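Local coordinates for protein exoribonuclease II, mitochondrial (Candida glabrata, PDB 6F3H) that degrades RNA from the 3' end in mitochondria, as the nuclease partner of a helicase in the mtEXO degradosome, and binds magnesium, at residues Ser131-Leu134 with Ala135-Lys139; Ala254-Phe257 with Tyr258-Ile262; Glu266-Asp269 with Tyr270-Ile273; Ala739-Leu742 with Lys743-Arg747; Ser816-Leu820 with Asp821-Thr825. The protein carries 1 engineered substitution. One frame throughout, in Å; residues are numbered along the deposited sequence.

Contact 1. Residues Ser131-Leu134 with Ala135-Lys139; sequences SFTL and ATFTK
Thr136 meets Phe132 twice, at the carbonyl and at the ring. Its OG1 donates a hydrogen bond to Phe132 O; the modelled separation is so short that the exact length is doubtful. The same OG1 sits over the centre of one face of the Phe132 ring, 3.7 Å above its plane. Phe132 swings to this place because its CG is anti to the backbone N (chi1 -171°), beside its own carbonyl carbon. Two residues further on, Thr138 OG1 bonds to Leu134 O at 2.6 Å, and Thr138 N reaches that oxygen from the opposite face of the carbonyl plane, so two donors grip one acceptor. A separate apolar touch pairs two side chains that lie side by side and point the same way: Thr133 CG2 is 3.7 Å from Phe137 CE2. Further backbone bonds of the same i to i+4 kind join Ala135 N to Ser131 O and Phe137 N to Thr133 O. Around this shell, Leu49 packs on Leu134, Phe137 and Thr138, and Trp220 of helix 212-226 touches Thr138. Ser131 OG turns back to Gln127 O. Leu134 and Phe137 thus suit the side that meets Leu49, while threonine can satisfy its own hydroxyl within the helix even where it is buried. Such hydroxyl bonds to the carbonyl four residues back are typical of threonines inside alpha-helices, here in the long helix 123-159.

Contact 2. Residues Ala254-Phe257 with Tyr258-Ile262; sequences AHLF and YQEVI
An edge-to-face aromatic pair, Phe257 against Tyr258, forms the apolar side of a local contact in the early turns of helix 251-281, where a wider pi-type turn includes residues 254-256. The ring centroids of Phe257 and Tyr258 are 4.6 Å apart with their planes at 80°, and Phe257 presents its edge, CD2 lying over the centre of the tyrosine face. Phe257 CG is anti to the backbone N (chi1 168°), which carries the ring forward to meet Val261. Val261 CG2 makes a CH-pi contact over the Phe257 face, 3.8 Å from the centroid. Thr297 of helix 293-303 packs on both aromatic rings. On another side of the helix, His255 CE1 touches Gln259 NE2 at 3.4 Å, a van der Waals contact with ring and amide planes 54° apart; the polar partner of His255 ND1 is Asn228 O. Tyrosine suits its buried place because its ring gives a broad apolar face; on this aromatic side, dispersion and ring electrostatics combine with a tyrosine hydroxyl bonded to Asp301.

Contact 3. Residues Glu266-Asp269 with Tyr270-Ile273; sequences ESND and YQEI
Glu266 and Tyr270 pack together across an irregular turn of helix 251-281, where the helix is kinked and Asn268, Asp269 and Tyr270 all take left-handed backbone angles. The closer part sets a methylene against an aromatic ring: Glu266 CG lies 3.5 Å from Tyr270 CE1, the two side chains side by side and pointing the same way. An extended glutamate chain suits this place, since its methylenes can lie against the ring while its carboxylate is carried onward, turned 86° from the ring plane. Tyr270 CG is anti to its carbonyl carbon (chi1 -42°), which sets the ring alongside that chain. Lys319 of helix 311-322 makes a cation-pi contact with the ring, and Ile316 of the same helix touches Glu266. The looser, exposed part is polar. Here Asn268 and Gln271 run side by side with nearly parallel amide planes, yet Asn268 ND2 stands 3.5 Å from Gln271 OE1, a touch rather than a firm bond. Amides suit a surface where water can share the work of solvating them, and asparagine and aspartate tolerate left-handed backbone angles better than most residues. Asp269 O turns to Lys274 NZ. The backbone itself is bonded at two points: Gln271 N meets Ser267 O at 3.2 Å in a nearly straight bond, whereas Tyr270 N approaches Glu266 O at 3.1 Å from far above the carbonyl plane, 70° out of it.

Contact 4. Residues Ala739-Leu742 with Lys743-Arg747; sequences ADIL and KIFQR
Ile741 and Phe745, one helical turn apart, supply the apolar contact: CG2 of Ile741 lies 3.6 Å from CD2 of Phe745, the side chains running alongside each other. CG2, anti to the backbone N (CG1 at chi1 -64°) and beside the carbonyl carbon, is the isoleucine branch that meets the ring. The carbonyl of Ile741 comes to the edge of the Phe745 ring, near its plane. Ile741 and Phe745 are buried against Tyr235 of strand 231-237, which also touches the more exposed Ile744, and their apolar side chains suit that side of helix 725-761.

Backbone hydrogen bonds form the second group. The amides of Lys743, Ile744, Phe745 and Gln746 each reach the carbonyl four residues back, as in a regular alpha-helix.

The charged pair is looser. Asp740 and Lys743 lie side by side, but Asp740 OD1 is 4.1 Å from Lys743 NZ, beyond a salt bridge; Lys743 CE is nearer to that oxygen, at 3.5 Å. Asp740 OD1 also takes a weak hydrogen bond from Gln736 NE2, and Gln746 NE2 is held by Tyr462 O. The contact's nearest atom is about 4 Å from bound nucleic acid, and Lys743, not closed into a salt bridge with Asp740, may contribute its charge to the local electrostatics.

Contact 5. Residues Ser816-Leu820 with Asp821-Thr825; sequences SIHPL and DGILT
Ser816-His818 and Ile823-Thr825 run antiparallel at 172°, with His818 and Ile823 as a hydrogen-bonded pair and Ile817 with Leu824 as the non-hydrogen-bonded one. At the turn, His818 O accepts from Ile823 N at 3.0 Å and from Asp821 N on the opposite face of its carbonyl plane. Gly822 and Ile823 both face His818, a G1 beta bulge, and the positive phi of Gly822 suits glycine. The hairpin belongs to a five-stranded sheet whose first and last strands also pair, consistent with the C-terminal S1 (OB-fold) domain of RNase II relatives. Ile823 CG2 lies in plane at the edge of the His818 ring, 3.6 Å from ND1. On the other face, Ile817 CG1 meets Leu824 CD1 at 3.9 Å. Ser816 OG and Thr825 OG1 share a hydrogen bond of 2.6 Å. Asp821 OD1 stands 3.3 Å from His818 CB, but its carboxylate is turned to Arg334 N and Ser335 OG. Pro819, whose ring-restricted phi (-64°) fits the turn's start, packs on Tyr752 of helix 725-761.

Contacts 1 to 4 each lie within one helix, whereas contact 5 closes a beta hairpin. Contacts 2 and 3 share helix 251-281, their centres 16 Å apart, yet differ: contact 2 sets aromatic rings against neighbouring helices, while contact 3, the most exposed of the five, has distorted backbone and loosely paired amides. The centre of contact 4 is about 4 Å from the centre of the chain, and it has the most buried residues, although it includes a partly exposed lysine. Contact 1 sits far out, with hydroxyls turned onto its own helix. Contact 5 is partly buried, and its turn packs on helix 725-761, the helix that carries contact 4; their nearest atoms are about 8 Å apart.

Contact 1. Residues Ser131-Leu134 with Ala135-Lys139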
loop_
_atom_site.group_PDB
_atom_site.type_symbol
_atom_site.label_atom_id
_atom_site.label_comp_id
_atom_site.label_asym_id
_atom_site.label_seq_id
_atom_site.Cartn_x
_atom_site.Cartn_y
_atom_site.Cartn_z
ATOM N N SER A 131 1.862 19.732 -29.334
ATOM C CA SER A 131 0.717 19.067 -29.944
ATOM C C SER A 131 1.173 17.953 -30.871
ATOM O O SER A 131 0.627 16.845 -30.846
ATOM C CB SER A 131 -0.139 20.077 -30.693
ATOM O OG SER A 131 -0.329 21.238 -29.905
ATOM N N PHE A 132 2.155 18.248 -31.722
ATOM C CA PHE A 132 2.605 17.265 -32.695
ATOM C C PHE A 132 3.190 16.041 -32.004
ATOM O O PHE A 132 2.991 14.903 -32.445
ATOM C CB PHE A 132 3.608 17.884 -33.662
ATOM C CG PHE A 132 3.935 16.981 -34.797
ATOM C CD1 PHE A 132 2.929 16.570 -35.664
ATOM C CD2 PHE A 132 5.207 16.483 -34.968
ATOM C CE1 PHE A 132 3.189 15.695 -36.684
ATOM C CE2 PHE A 132 5.483 15.610 -36.007
ATOM C CZ PHE A 132 4.471 15.220 -36.861
ATOM N N THR A 133 3.934 16.260 -30.928
ATOM C CA THR A 133 4.418 15.155 -30.111
ATOM C C THR A 133 3.287 14.250 -29.657
ATOM O O THR A 133 3.311 13.036 -29.902
ATOM C CB THR A 133 5.125 15.711 -28.910
ATOM O OG1 THR A 133 5.975 16.769 -29.352
ATOM C CG2 THR A 133 5.906 14.632 -28.306
ATOM N N LEU A 134 2.303 14.826 -28.956
ATOM C CA LEU A 134 1.205 14.021 -28.436
ATOM C C LEU A 134 0.512 13.301 -29.563
ATOM O O LEU A 134 0.170 12.122 -29.438
ATOM C CB LEU A 134 0.231 14.884 -27.637
ATOM C CG LEU A 134 0.959 15.623 -26.509
ATOM C CD1 LEU A 134 0.183 16.775 -25.893
ATOM C CD2 LEU A 134 1.203 14.581 -25.466
ATOM N N ALA A 135 0.353 13.975 -30.695
ATOM C CA ALA A 135 -0.294 13.331 -31.825
ATOM C C ALA A 135 0.509 12.129 -32.312
ATOM O O ALA A 135 -0.057 11.050 -32.542
ATOM C CB ALA A 135 -0.487 14.342 -32.950
ATOM N N THR A 136 1.835 12.279 -32.425
ATOM C CA THR A 136 2.655 11.200 -32.966
ATOM C C THR A 136 2.554 9.975 -32.081
ATOM O O THR A 136 2.276 8.866 -32.553
ATOM C CB THR A 136 4.104 11.664 -33.103
ATOM O OG1 THR A 136 4.123 13.009 -33.589
ATOM C CG2 THR A 136 4.860 10.785 -34.059
ATOM N N PHE A 137 2.713 10.176 -30.780
ATOM C CA PHE A 137 2.635 9.072 -29.844
ATOM C C PHE A 137 1.290 8.386 -29.904
ATOM O O PHE A 137 1.216 7.155 -29.841
ATOM C CB PHE A 137 2.878 9.602 -28.458
ATOM C CG PHE A 137 4.302 9.680 -28.114
ATOM C CD1 PHE A 137 5.065 8.536 -28.046
ATOM C CD2 PHE A 137 4.918 10.903 -27.944
ATOM C CE1 PHE A 137 6.417 8.606 -27.728
ATOM C CE2 PHE A 137 6.267 10.978 -27.639
ATOM C CZ PHE A 137 7.015 9.829 -27.533
ATOM N N THR A 138 0.210 9.162 -30.008
ATOM C CA THR A 138 -1.103 8.542 -30.138
ATOM C C THR A 138 -1.206 7.725 -31.419
ATOM O O THR A 138 -1.701 6.592 -31.400
ATOM C CB THR A 138 -2.212 9.587 -30.073
ATOM O OG1 THR A 138 -1.872 10.605 -29.118
ATOM C CG2 THR A 138 -3.494 8.926 -29.628
ATOM N N LYS A 139 -0.700 8.252 -32.531
ATOM C CA LYS A 139 -0.871 7.552 -33.798
ATOM C C LYS A 139 -0.198 6.197 -33.758
ATOM O O LYS A 139 -0.838 5.162 -33.966
ATOM C CB LYS A 139 -0.299 8.381 -34.941
#

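Contact 2. Residues Ala254-Phe257 with Tyr258-Ile262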
loop_
_atom_site.group_PDB
_atom_site.type_symbol
_atom_site.label_atom_id
_atom_site.label_comp_id
_atom_site.label_asym_id
_atom_site.label_seq_id
_atom_site.Cartn_x
_atom_site.Cartn_y
_atom_site.Cartn_z
ATOM N N ALA A 254 -14.683 -16.459 -14.380
ATOM C CA ALA A 254 -15.118 -15.079 -14.266
ATOM C C ALA A 254 -15.688 -14.585 -15.584
ATOM O O ALA A 254 -16.847 -14.156 -15.657
ATOM C CB ALA A 254 -13.953 -14.203 -13.823
ATOM N N HIS A 255 -14.868 -14.632 -16.634
ATOM C CA HIS A 255 -15.352 -14.234 -17.943
ATOM C C HIS A 255 -16.559 -15.056 -18.325
ATOM O O HIS A 255 -17.649 -14.523 -18.574
ATOM C CB HIS A 255 -14.270 -14.422 -18.998
ATOM C CG HIS A 255 -14.794 -14.261 -20.383
ATOM N ND1 HIS A 255 -15.297 -13.064 -20.850
ATOM C CD2 HIS A 255 -14.981 -15.163 -21.375
ATOM C CE1 HIS A 255 -15.732 -13.227 -22.086
ATOM N NE2 HIS A 255 -15.553 -14.492 -22.429
ATOM N N LEU A 256 -16.383 -16.374 -18.337
ATOM C CA LEU A 256 -17.436 -17.234 -18.835
ATOM C C LEU A 256 -18.616 -17.254 -17.884
ATOM O O LEU A 256 -19.761 -17.092 -18.314
ATOM C CB LEU A 256 -16.889 -18.639 -19.047
ATOM C CG LEU A 256 -18.037 -19.588 -19.367
ATOM C CD1 LEU A 256 -18.351 -19.552 -20.867
ATOM C CD2 LEU A 256 -17.760 -21.003 -18.865
ATOM N N PHE A 257 -18.358 -17.344 -16.584
ATOM C CA PHE A 257 -19.450 -17.336 -15.621
ATOM C C PHE A 257 -20.360 -16.142 -15.852
ATOM O O PHE A 257 -21.575 -16.292 -16.003
ATOM C CB PHE A 257 -18.894 -17.301 -14.199
ATOM C CG PHE A 257 -19.936 -17.010 -13.136
ATOM C CD1 PHE A 257 -20.751 -18.019 -12.645
ATOM C CD2 PHE A 257 -20.088 -15.738 -12.611
ATOM C CE1 PHE A 257 -21.711 -17.763 -11.650
ATOM C CE2 PHE A 257 -21.049 -15.475 -11.620
ATOM C CZ PHE A 257 -21.860 -16.493 -11.143
ATOM N N TYR A 258 -19.786 -14.947 -15.950
ATOM C CA TYR A 258 -20.660 -13.790 -16.061
ATOM C C TYR A 258 -21.301 -13.694 -17.438
ATOM O O TYR A 258 -22.331 -13.033 -17.568
ATOM C CB TYR A 258 -19.918 -12.510 -15.651
ATOM C CG TYR A 258 -20.001 -12.337 -14.137
ATOM C CD1 TYR A 258 -21.223 -12.135 -13.513
ATOM C CD2 TYR A 258 -18.880 -12.427 -13.327
ATOM C CE1 TYR A 258 -21.341 -12.011 -12.117
ATOM C CE2 TYR A 258 -18.986 -12.305 -11.918
ATOM C CZ TYR A 258 -20.234 -12.097 -11.329
ATOM O OH TYR A 258 -20.398 -11.970 -9.960
ATOM N N GLN A 259 -20.748 -14.351 -18.463
ATOM C CA GLN A 259 -21.476 -14.413 -19.727
ATOM C C GLN A 259 -22.763 -15.208 -19.576
ATOM O O GLN A 259 -23.819 -14.781 -20.057
ATOM C CB GLN A 259 -20.627 -15.014 -20.827
ATOM C CG GLN A 259 -19.942 -13.989 -21.622
ATOM C CD GLN A 259 -19.189 -14.613 -22.759
ATOM O OE1 GLN A 259 -19.025 -15.834 -22.808
ATOM N NE2 GLN A 259 -18.678 -13.782 -23.658
ATOM N N GLU A 260 -22.695 -16.376 -18.918
ATOM C CA GLU A 260 -23.894 -17.193 -18.742
ATOM C C GLU A 260 -24.925 -16.497 -17.875
ATOM O O GLU A 260 -26.136 -16.602 -18.125
ATOM C CB GLU A 260 -23.529 -18.544 -18.138
ATOM C CG GLU A 260 -22.374 -19.220 -18.845
ATOM C CD GLU A 260 -22.031 -20.585 -18.253
ATOM O OE1 GLU A 260 -21.723 -21.523 -19.026
ATOM O OE2 GLU A 260 -22.067 -20.727 -17.012
ATOM N N VAL A 261 -24.455 -15.752 -16.883
ATOM C CA VAL A 261 -25.332 -14.994 -16.001
ATOM C C VAL A 261 -26.148 -13.987 -16.790
ATOM O O VAL A 261 -27.378 -13.912 -16.657
ATOM C CB VAL A 261 -24.486 -14.301 -14.931
ATOM C CG1 VAL A 261 -25.336 -13.342 -14.156
ATOM C CG2 VAL A 261 -23.827 -15.346 -14.048
ATOM N N ILE A 262 -25.464 -13.193 -17.614
ATOM C CA ILE A 262 -26.128 -12.182 -18.433
ATOM C C ILE A 262 -27.152 -12.841 -19.321
ATOM O O ILE A 262 -28.288 -12.378 -19.448
ATOM C CB ILE A 262 -25.098 -11.396 -19.261
ATOM C CG1 ILE A 262 -24.416 -10.356 -18.374
ATOM C CG2 ILE A 262 -25.750 -10.794 -20.500
ATOM C CD1 ILE A 262 -23.018 -9.994 -18.819
#

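Contact 3. Residues Glu266-Asp269 with Tyr270-Ile273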
loop_
_atom_site.group_PDB
_atom_site.type_symbol
_atom_site.label_atom_id
_atom_site.label_comp_id
_atom_site.label_asym_id
_atom_site.label_seq_id
_atom_site.Cartn_x
_atom_site.Cartn_y
_atom_site.Cartn_z
ATOM N N GLU A 266 -31.427 -12.068 -19.256
ATOM C CA GLU A 266 -32.062 -11.241 -20.280
ATOM C C GLU A 266 -33.068 -11.982 -21.162
ATOM O O GLU A 266 -33.886 -11.335 -21.842
ATOM C CB GLU A 266 -30.983 -10.629 -21.164
ATOM C CG GLU A 266 -30.355 -9.417 -20.554
ATOM C CD GLU A 266 -29.193 -8.908 -21.369
ATOM O OE1 GLU A 266 -28.760 -7.762 -21.116
ATOM O OE2 GLU A 266 -28.725 -9.644 -22.272
ATOM N N SER A 267 -33.008 -13.308 -21.180
ATOM C CA SER A 267 -33.884 -14.101 -22.021
ATOM C C SER A 267 -35.335 -13.901 -21.614
ATOM O O SER A 267 -35.645 -13.600 -20.455
ATOM C CB SER A 267 -33.504 -15.570 -21.929
ATOM O OG SER A 267 -33.999 -16.103 -20.726
ATOM N N ASN A 268 -36.223 -14.059 -22.599
ATOM C CA ASN A 268 -37.667 -13.890 -22.423
ATOM C C ASN A 268 -37.958 -12.565 -21.755
ATOM O O ASN A 268 -38.715 -12.467 -20.781
ATOM C CB ASN A 268 -38.291 -15.053 -21.665
ATOM C CG ASN A 268 -38.254 -16.333 -22.468
ATOM O OD1 ASN A 268 -37.533 -16.431 -23.473
ATOM N ND2 ASN A 268 -39.042 -17.315 -22.050
ATOM N N ASP A 269 -37.327 -11.539 -22.316
ATOM C CA ASP A 269 -37.445 -10.171 -21.859
ATOM C C ASP A 269 -37.310 -10.116 -20.343
ATOM O O ASP A 269 -38.262 -9.878 -19.607
ATOM C CB ASP A 269 -38.755 -9.577 -22.359
ATOM C CG ASP A 269 -38.786 -9.494 -23.865
ATOM O OD1 ASP A 269 -37.926 -8.794 -24.453
ATOM O OD2 ASP A 269 -39.646 -10.170 -24.465
ATOM N N TYR A 270 -36.105 -10.457 -19.906
ATOM C CA TYR A 270 -35.699 -10.249 -18.525
ATOM C C TYR A 270 -36.654 -10.962 -17.573
ATOM O O TYR A 270 -37.051 -10.424 -16.540
ATOM C CB TYR A 270 -35.607 -8.748 -18.226
ATOM C CG TYR A 270 -34.960 -7.958 -19.353
ATOM C CD1 TYR A 270 -33.586 -7.882 -19.469
ATOM C CD2 TYR A 270 -35.721 -7.282 -20.288
ATOM C CE1 TYR A 270 -32.986 -7.171 -20.498
ATOM C CE2 TYR A 270 -35.126 -6.569 -21.330
ATOM C CZ TYR A 270 -33.753 -6.520 -21.426
ATOM O OH TYR A 270 -33.123 -5.823 -22.440
ATOM N N GLN A 271 -37.071 -12.170 -17.952
ATOM C CA GLN A 271 -38.055 -12.876 -17.145
ATOM C C GLN A 271 -37.504 -13.221 -15.782
ATOM O O GLN A 271 -38.215 -13.133 -14.777
ATOM C CB GLN A 271 -38.530 -14.138 -17.841
ATOM C CG GLN A 271 -39.619 -14.832 -17.045
ATOM C CD GLN A 271 -40.011 -16.171 -17.633
ATOM O OE1 GLN A 271 -39.462 -16.598 -18.650
ATOM N NE2 GLN A 271 -40.988 -16.833 -17.011
ATOM N N GLU A 272 -36.251 -13.655 -15.727
ATOM C CA GLU A 272 -35.685 -14.073 -14.452
ATOM C C GLU A 272 -35.379 -12.893 -13.553
ATOM O O GLU A 272 -35.422 -13.023 -12.331
ATOM C CB GLU A 272 -34.468 -14.939 -14.687
ATOM C CG GLU A 272 -34.907 -16.187 -15.384
ATOM C CD GLU A 272 -35.564 -17.139 -14.411
ATOM O OE1 GLU A 272 -34.827 -17.826 -13.679
ATOM O OE2 GLU A 272 -36.818 -17.169 -14.342
ATOM N N ILE A 273 -35.028 -11.753 -14.128
ATOM C CA ILE A 273 -35.023 -10.530 -13.342
ATOM C C ILE A 273 -36.385 -10.332 -12.708
ATOM O O ILE A 273 -36.505 -10.029 -11.516
ATOM C CB ILE A 273 -34.668 -9.334 -14.243
ATOM C CG1 ILE A 273 -33.235 -9.424 -14.747
ATOM C CG2 ILE A 273 -34.927 -8.013 -13.522
ATOM C CD1 ILE A 273 -32.767 -8.157 -15.423
#

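Contact 4. Residues Ala739-Leu742 with Lys743-Arg747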
loop_
_atom_site.group_PDB
_atom_site.type_symbol
_atom_site.label_atom_id
_atom_site.label_comp_id
_atom_site.label_asym_id
_atom_site.label_seq_id
_atom_site.Cartn_x
_atom_site.Cartn_y
_atom_site.Cartn_z
ATOM N N ALA A 739 2.120 -3.469 -1.816
ATOM C CA ALA A 739 2.063 -2.381 -0.861
ATOM C C ALA A 739 0.925 -1.452 -1.200
ATOM O O ALA A 739 0.154 -1.068 -0.329
ATOM C CB ALA A 739 3.377 -1.609 -0.865
ATOM N N ASP A 740 0.763 -1.138 -2.474
ATOM C CA ASP A 740 -0.264 -0.188 -2.875
ATOM C C ASP A 740 -1.650 -0.726 -2.601
ATOM O O ASP A 740 -2.466 -0.057 -1.961
ATOM C CB ASP A 740 -0.096 0.126 -4.340
ATOM C CG ASP A 740 1.228 0.727 -4.613
ATOM O OD1 ASP A 740 1.643 1.617 -3.827
ATOM O OD2 ASP A 740 1.863 0.278 -5.588
ATOM N N ILE A 741 -1.937 -1.930 -3.099
ATOM C CA ILE A 741 -3.209 -2.596 -2.822
ATOM C C ILE A 741 -3.558 -2.514 -1.337
ATOM O O ILE A 741 -4.705 -2.225 -0.969
ATOM C CB ILE A 741 -3.144 -4.057 -3.304
ATOM C CG1 ILE A 741 -2.974 -4.122 -4.828
ATOM C CG2 ILE A 741 -4.350 -4.840 -2.810
ATOM C CD1 ILE A 741 -2.814 -5.535 -5.375
ATOM N N LEU A 742 -2.575 -2.757 -0.454
ATOM C CA LEU A 742 -2.871 -2.789 0.978
ATOM C C LEU A 742 -3.206 -1.403 1.526
ATOM O O LEU A 742 -4.156 -1.259 2.302
ATOM C CB LEU A 742 -1.720 -3.424 1.744
ATOM C CG LEU A 742 -1.638 -4.927 1.480
ATOM C CD1 LEU A 742 -0.360 -5.519 2.042
ATOM C CD2 LEU A 742 -2.843 -5.616 2.061
ATOM N N LYS A 743 -2.455 -0.370 1.130
ATOM C CA LYS A 743 -2.819 0.984 1.541
ATOM C C LYS A 743 -4.279 1.258 1.197
ATOM O O LYS A 743 -5.063 1.735 2.030
ATOM C CB LYS A 743 -1.919 2.027 0.848
ATOM C CG LYS A 743 -0.423 1.659 0.667
ATOM C CD LYS A 743 0.533 2.896 0.501
ATOM C CE LYS A 743 1.747 2.631 -0.432
ATOM N NZ LYS A 743 2.711 3.781 -0.549
ATOM N N ILE A 744 -4.665 0.885 -0.016
ATOM C CA ILE A 744 -6.007 1.133 -0.523
ATOM C C ILE A 744 -7.035 0.416 0.329
ATOM O O ILE A 744 -7.963 1.026 0.871
ATOM C CB ILE A 744 -6.083 0.697 -1.994
ATOM C CG1 ILE A 744 -5.482 1.793 -2.886
ATOM C CG2 ILE A 744 -7.498 0.317 -2.376
ATOM C CD1 ILE A 744 -4.867 1.286 -4.141
ATOM N N PHE A 745 -6.889 -0.896 0.452
ATOM C CA PHE A 745 -7.910 -1.638 1.164
ATOM C C PHE A 745 -7.868 -1.364 2.655
ATOM O O PHE A 745 -8.896 -1.489 3.326
ATOM C CB PHE A 745 -7.792 -3.117 0.851
ATOM C CG PHE A 745 -8.348 -3.444 -0.486
ATOM C CD1 PHE A 745 -9.716 -3.519 -0.672
ATOM C CD2 PHE A 745 -7.517 -3.616 -1.565
ATOM C CE1 PHE A 745 -10.245 -3.762 -1.909
ATOM C CE2 PHE A 745 -8.035 -3.873 -2.800
ATOM C CZ PHE A 745 -9.402 -3.946 -2.973
ATOM N N GLN A 746 -6.717 -0.973 3.203
ATOM C CA GLN A 746 -6.753 -0.485 4.573
ATOM C C GLN A 746 -7.672 0.729 4.654
ATOM O O GLN A 746 -8.658 0.719 5.401
ATOM C CB GLN A 746 -5.337 -0.183 5.081
ATOM C CG GLN A 746 -4.521 -1.475 5.368
ATOM C CD GLN A 746 -3.082 -1.249 5.876
ATOM O OE1 GLN A 746 -2.488 -0.188 5.667
ATOM N NE2 GLN A 746 -2.517 -2.272 6.527
ATOM N N ARG A 747 -7.439 1.732 3.799
ATOM C CA ARG A 747 -8.306 2.908 3.793
ATOM C C ARG A 747 -9.742 2.524 3.510
ATOM O O ARG A 747 -10.667 3.040 4.141
ATOM C CB ARG A 747 -7.839 3.931 2.750
#

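Contact 5. Residues Ser816-Leu820 with Asp821-Thr825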
loop_
_atom_site.group_PDB
_atom_site.type_symbol
_atom_site.label_atom_id
_atom_site.label_comp_id
_atom_site.label_asym_id
_atom_site.label_seq_id
_atom_site.Cartn_x
_atom_site.Cartn_y
_atom_site.Cartn_z
ATOM N N SER A 816 -26.041 12.364 2.354
ATOM C CA SER A 816 -26.074 10.938 2.070
ATOM C C SER A 816 -24.814 10.271 2.596
ATOM O O SER A 816 -23.769 10.898 2.749
ATOM C CB SER A 816 -26.211 10.663 0.569
ATOM O OG SER A 816 -24.940 10.672 -0.058
ATOM N N ILE A 817 -24.928 8.975 2.866
ATOM C CA ILE A 817 -23.816 8.166 3.335
ATOM C C ILE A 817 -23.846 6.813 2.656
ATOM O O ILE A 817 -24.800 6.050 2.844
ATOM C CB ILE A 817 -23.881 7.942 4.839
ATOM C CG1 ILE A 817 -23.807 9.262 5.583
ATOM C CG2 ILE A 817 -22.793 6.978 5.240
ATOM C CD1 ILE A 817 -23.965 9.069 7.074
ATOM N N HIS A 818 -22.789 6.478 1.924
ATOM C CA HIS A 818 -22.679 5.144 1.338
ATOM C C HIS A 818 -21.372 4.497 1.736
ATOM O O HIS A 818 -20.348 4.665 1.049
ATOM C CB HIS A 818 -22.823 5.183 -0.167
ATOM C CG HIS A 818 -24.099 5.797 -0.612
ATOM N ND1 HIS A 818 -24.185 7.102 -1.040
ATOM C CD2 HIS A 818 -25.344 5.278 -0.710
ATOM C CE1 HIS A 818 -25.434 7.366 -1.376
ATOM N NE2 HIS A 818 -26.155 6.273 -1.193
ATOM N N PRO A 819 -21.405 3.685 2.791
ATOM C CA PRO A 819 -20.163 3.152 3.371
ATOM C C PRO A 819 -19.379 2.244 2.442
ATOM O O PRO A 819 -18.172 2.447 2.265
ATOM C CB PRO A 819 -20.671 2.411 4.612
ATOM C CG PRO A 819 -22.035 2.984 4.866
ATOM C CD PRO A 819 -22.598 3.259 3.535
ATOM N N LEU A 820 -20.016 1.226 1.858
ATOM C CA LEU A 820 -19.287 0.323 0.974
ATOM C C LEU A 820 -18.687 1.054 -0.212
ATOM O O LEU A 820 -17.775 0.527 -0.861
ATOM C CB LEU A 820 -20.208 -0.771 0.470
ATOM C CG LEU A 820 -20.067 -2.004 1.329
ATOM C CD1 LEU A 820 -21.053 -3.034 0.882
ATOM C CD2 LEU A 820 -18.654 -2.512 1.225
ATOM N N ASP A 821 -19.178 2.261 -0.494
ATOM C CA ASP A 821 -18.709 3.040 -1.617
ATOM C C ASP A 821 -17.722 4.119 -1.211
ATOM O O ASP A 821 -16.968 4.604 -2.067
ATOM C CB ASP A 821 -19.899 3.709 -2.310
ATOM C CG ASP A 821 -21.022 2.743 -2.636
ATOM O OD1 ASP A 821 -21.866 2.476 -1.759
ATOM O OD2 ASP A 821 -21.124 2.341 -3.811
ATOM N N GLY A 822 -17.691 4.489 0.070
ATOM C CA GLY A 822 -16.811 5.546 0.518
ATOM C C GLY A 822 -17.366 6.919 0.240
ATOM O O GLY A 822 -16.600 7.877 0.087
ATOM N N ILE A 823 -18.680 7.052 0.157
ATOM C CA ILE A 823 -19.299 8.290 -0.276
ATOM C C ILE A 823 -19.855 8.973 0.945
ATOM O O ILE A 823 -20.490 8.339 1.796
ATOM C CB ILE A 823 -20.395 8.057 -1.316
ATOM C CG1 ILE A 823 -19.766 7.759 -2.667
ATOM C CG2 ILE A 823 -21.292 9.275 -1.414
ATOM C CD1 ILE A 823 -20.644 6.885 -3.521
ATOM N N LEU A 824 -19.597 10.262 1.036
ATOM C CA LEU A 824 -20.102 11.061 2.130
ATOM C C LEU A 824 -20.352 12.448 1.579
ATOM O O LEU A 824 -19.441 13.044 0.997
ATOM C CB LEU A 824 -19.081 11.063 3.239
ATOM C CG LEU A 824 -19.378 11.848 4.489
ATOM C CD1 LEU A 824 -20.325 11.025 5.304
ATOM C CD2 LEU A 824 -18.056 12.040 5.224
ATOM N N THR A 825 -21.589 12.924 1.700
ATOM C CA THR A 825 -22.021 14.142 1.035
ATOM C C THR A 825 -22.680 15.060 2.053
ATOM O O THR A 825 -23.260 14.601 3.047
ATOM C CB THR A 825 -22.983 13.836 -0.139
ATOM O OG1 THR A 825 -24.141 13.133 0.340
ATOM C CG2 THR A 825 -22.272 12.974 -1.197
#